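Local coordinates for probable outer membrane protein (Pseudomonas aeruginosa, PDB 3DWO) that probably carries long-chain fatty acids or other hydrophobic compounds across the outer membrane, as a beta-barrel channel of the FadL family, at residues Met353-Ala358 and Ala381-Gly386. Sequence-based numbering, arbitrary orientation.
Sequences MRAGVA and ASLGAG. With C8E ((hydroxyethyloxy)tri(ethyloxy)octane), chain J; C8E ((hydroxyethyloxy)tri(ethyloxy)octane), chain G.
The guanidinium of Arg354 has the backbone carbonyl of Ala385 at its edge, near its plane, with NH1 3.4 Å from Ala385 O; Gly386 lies obliquely to it. A chi1 of -47° sets CG anti to the carbonyl carbon; CB and CG lie along the Gly384 carbonyl, Arg354 CB 3.7 Å from Gly384 O, and the extended chain takes the guanidinium on to Ala385 and Gly386. Gly384 and Gly386, without side chains, leave room for it. Asp344 and Asp398, from the two flanking strands, form salt bridges with NE and NH2. Ser382, on the same interior face, suits its buried place with a short hydroxyl, OG bonding to Ser402 OG of the adjacent strand.

Two antiparallel hydrogen-bonded pairs join the strands: Arg354 N to Gly384 O (2.7 Å), returned by Gly384 N, and Gly356 with Ser382, where Ser382 N reaches Gly356 O at 172°.

The other face is apolar. Leu383 CD2 lies 4.1 Å from Ala355 CB and 3.7 Å from C5 of the chain J detergent, whose C4 is 3.8 Å from Met353 SD. This face is consistent with lipid contact; inside, the two carboxylates probably offset the buried arginine's charge, to which nearby Arg15 adds another.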
loop_
_atom_site.group_PDB
_atom_site.type_symbol
_atom_site.label_atom_id
_atom_site.label_comp_id
_atom_site.label_asym_id
_atom_site.label_seq_id
_atom_site.Cartn_x
_atom_site.Cartn_y
_atom_site.Cartn_z
ATOM N N MET A 353 -6.437 23.925 -16.134
ATOM C CA MET A 353 -7.371 22.911 -15.661
ATOM C C MET A 353 -6.895 21.515 -16.013
ATOM O O MET A 353 -6.313 21.302 -17.076
ATOM C CB MET A 353 -8.752 23.130 -16.277
ATOM C CG MET A 353 -9.543 24.252 -15.650
ATOM S SD MET A 353 -11.163 24.411 -16.428
ATOM C CE MET A 353 -11.346 26.198 -16.466
ATOM N N ARG A 354 -7.153 20.566 -15.116
ATOM C CA ARG A 354 -6.755 19.182 -15.326
ATOM C C ARG A 354 -7.905 18.227 -15.048
ATOM O O ARG A 354 -8.833 18.539 -14.300
ATOM C CB ARG A 354 -5.588 18.803 -14.409
ATOM C CG ARG A 354 -4.467 19.809 -14.372
ATOM C CD ARG A 354 -3.187 19.199 -13.819
ATOM N NE ARG A 354 -2.125 20.196 -13.731
ATOM C CZ ARG A 354 -2.074 21.145 -12.805
ATOM N NH1 ARG A 354 -3.025 21.222 -11.882
ATOM N NH2 ARG A 354 -1.076 22.020 -12.802
ATOM N N ALA A 355 -7.819 17.051 -15.654
ATOM C CA ALA A 355 -8.813 16.006 -15.484
ATOM C C ALA A 355 -8.193 14.698 -15.964
ATOM O O ALA A 355 -7.220 14.702 -16.722
ATOM C CB ALA A 355 -10.060 16.327 -16.288
ATOM N N GLY A 356 -8.750 13.581 -15.515
ATOM C CA GLY A 356 -8.229 12.294 -15.925
ATOM C C GLY A 356 -8.965 11.153 -15.258
ATOM O O GLY A 356 -9.720 11.355 -14.304
ATOM N N VAL A 357 -8.745 9.951 -15.775
ATOM C CA VAL A 357 -9.362 8.752 -15.244
ATOM C C VAL A 357 -8.349 7.624 -15.383
ATOM O O VAL A 357 -7.474 7.668 -16.249
ATOM C CB VAL A 357 -10.632 8.372 -16.032
ATOM C CG1 VAL A 357 -11.662 9.492 -15.938
ATOM C CG2 VAL A 357 -10.267 8.096 -17.482
ATOM N N ALA A 358 -8.460 6.615 -14.527
ATOM C CA ALA A 358 -7.531 5.500 -14.588
ATOM C C ALA A 358 -8.188 4.194 -14.170
ATOM O O ALA A 358 -9.184 4.181 -13.449
ATOM C CB ALA A 358 -6.311 5.790 -13.698
ATOM N N ALA A 381 -11.158 8.757 -10.865
ATOM C CA ALA A 381 -11.700 9.929 -11.551
ATOM C C ALA A 381 -11.113 11.159 -10.862
ATOM O O ALA A 381 -11.348 11.375 -9.672
ATOM C CB ALA A 381 -13.227 9.943 -11.455
ATOM N N SER A 382 -10.355 11.963 -11.605
ATOM C CA SER A 382 -9.718 13.146 -11.027
ATOM C C SER A 382 -9.991 14.463 -11.746
ATOM O O SER A 382 -10.202 14.500 -12.961
ATOM C CB SER A 382 -8.197 12.955 -10.980
ATOM O OG SER A 382 -7.826 11.753 -10.332
ATOM N N LEU A 383 -9.955 15.542 -10.965
ATOM C CA LEU A 383 -10.135 16.905 -11.457
ATOM C C LEU A 383 -9.040 17.731 -10.787
ATOM O O LEU A 383 -8.745 17.523 -9.609
ATOM C CB LEU A 383 -11.507 17.458 -11.055
ATOM C CG LEU A 383 -12.735 16.830 -11.710
ATOM C CD1 LEU A 383 -13.983 17.485 -11.141
ATOM C CD2 LEU A 383 -12.670 17.011 -13.226
ATOM N N GLY A 384 -8.433 18.652 -11.530
ATOM C CA GLY A 384 -7.382 19.474 -10.957
ATOM C C GLY A 384 -7.286 20.871 -11.541
ATOM O O GLY A 384 -7.821 21.149 -12.614
ATOM N N ALA A 385 -6.602 21.758 -10.826
ATOM C CA ALA A 385 -6.422 23.129 -11.277
ATOM C C ALA A 385 -5.082 23.666 -10.784
ATOM O O ALA A 385 -4.594 23.263 -9.729
ATOM C CB ALA A 385 -7.557 24.004 -10.769
ATOM N N GLY A 386 -4.492 24.570 -11.561
ATOM C CA GLY A 386 -3.213 25.154 -11.195
ATOM C C GLY A 386 -3.203 26.656 -11.411
ATOM O O GLY A 386 -3.781 27.160 -12.373
HETATM C C1 C8E J . -12.200 23.379 -11.267
HETATM C C2 C8E J . -11.416 22.288 -11.825
HETATM C C3 C8E J . -12.159 21.376 -12.692
HETATM C C4 C8E J . -11.630 21.532 -14.036
HETATM C C5 C8E J . -11.812 20.259 -14.777
HETATM C C6 C8E J . -12.603 20.489 -15.971
HETATM C C7 C8E J . -12.180 19.357 -16.773
HETATM C C8 C8E J . -13.252 19.045 -17.738
HETATM O O9 C8E J . -14.001 17.842 -17.836
HETATM C C10 C8E J . -13.330 16.621 -18.090
HETATM C C1 C8E G . -9.017 14.979 -20.614
HETATM C C2 C8E G . -8.553 16.346 -20.814
HETATM C C3 C8E G . -8.438 17.143 -19.595
HETATM C C4 C8E G . -9.535 18.100 -19.602
HETATM C C5 C8E G . -9.024 19.421 -19.162
HETATM C C6 C8E G . -9.963 20.465 -19.527
#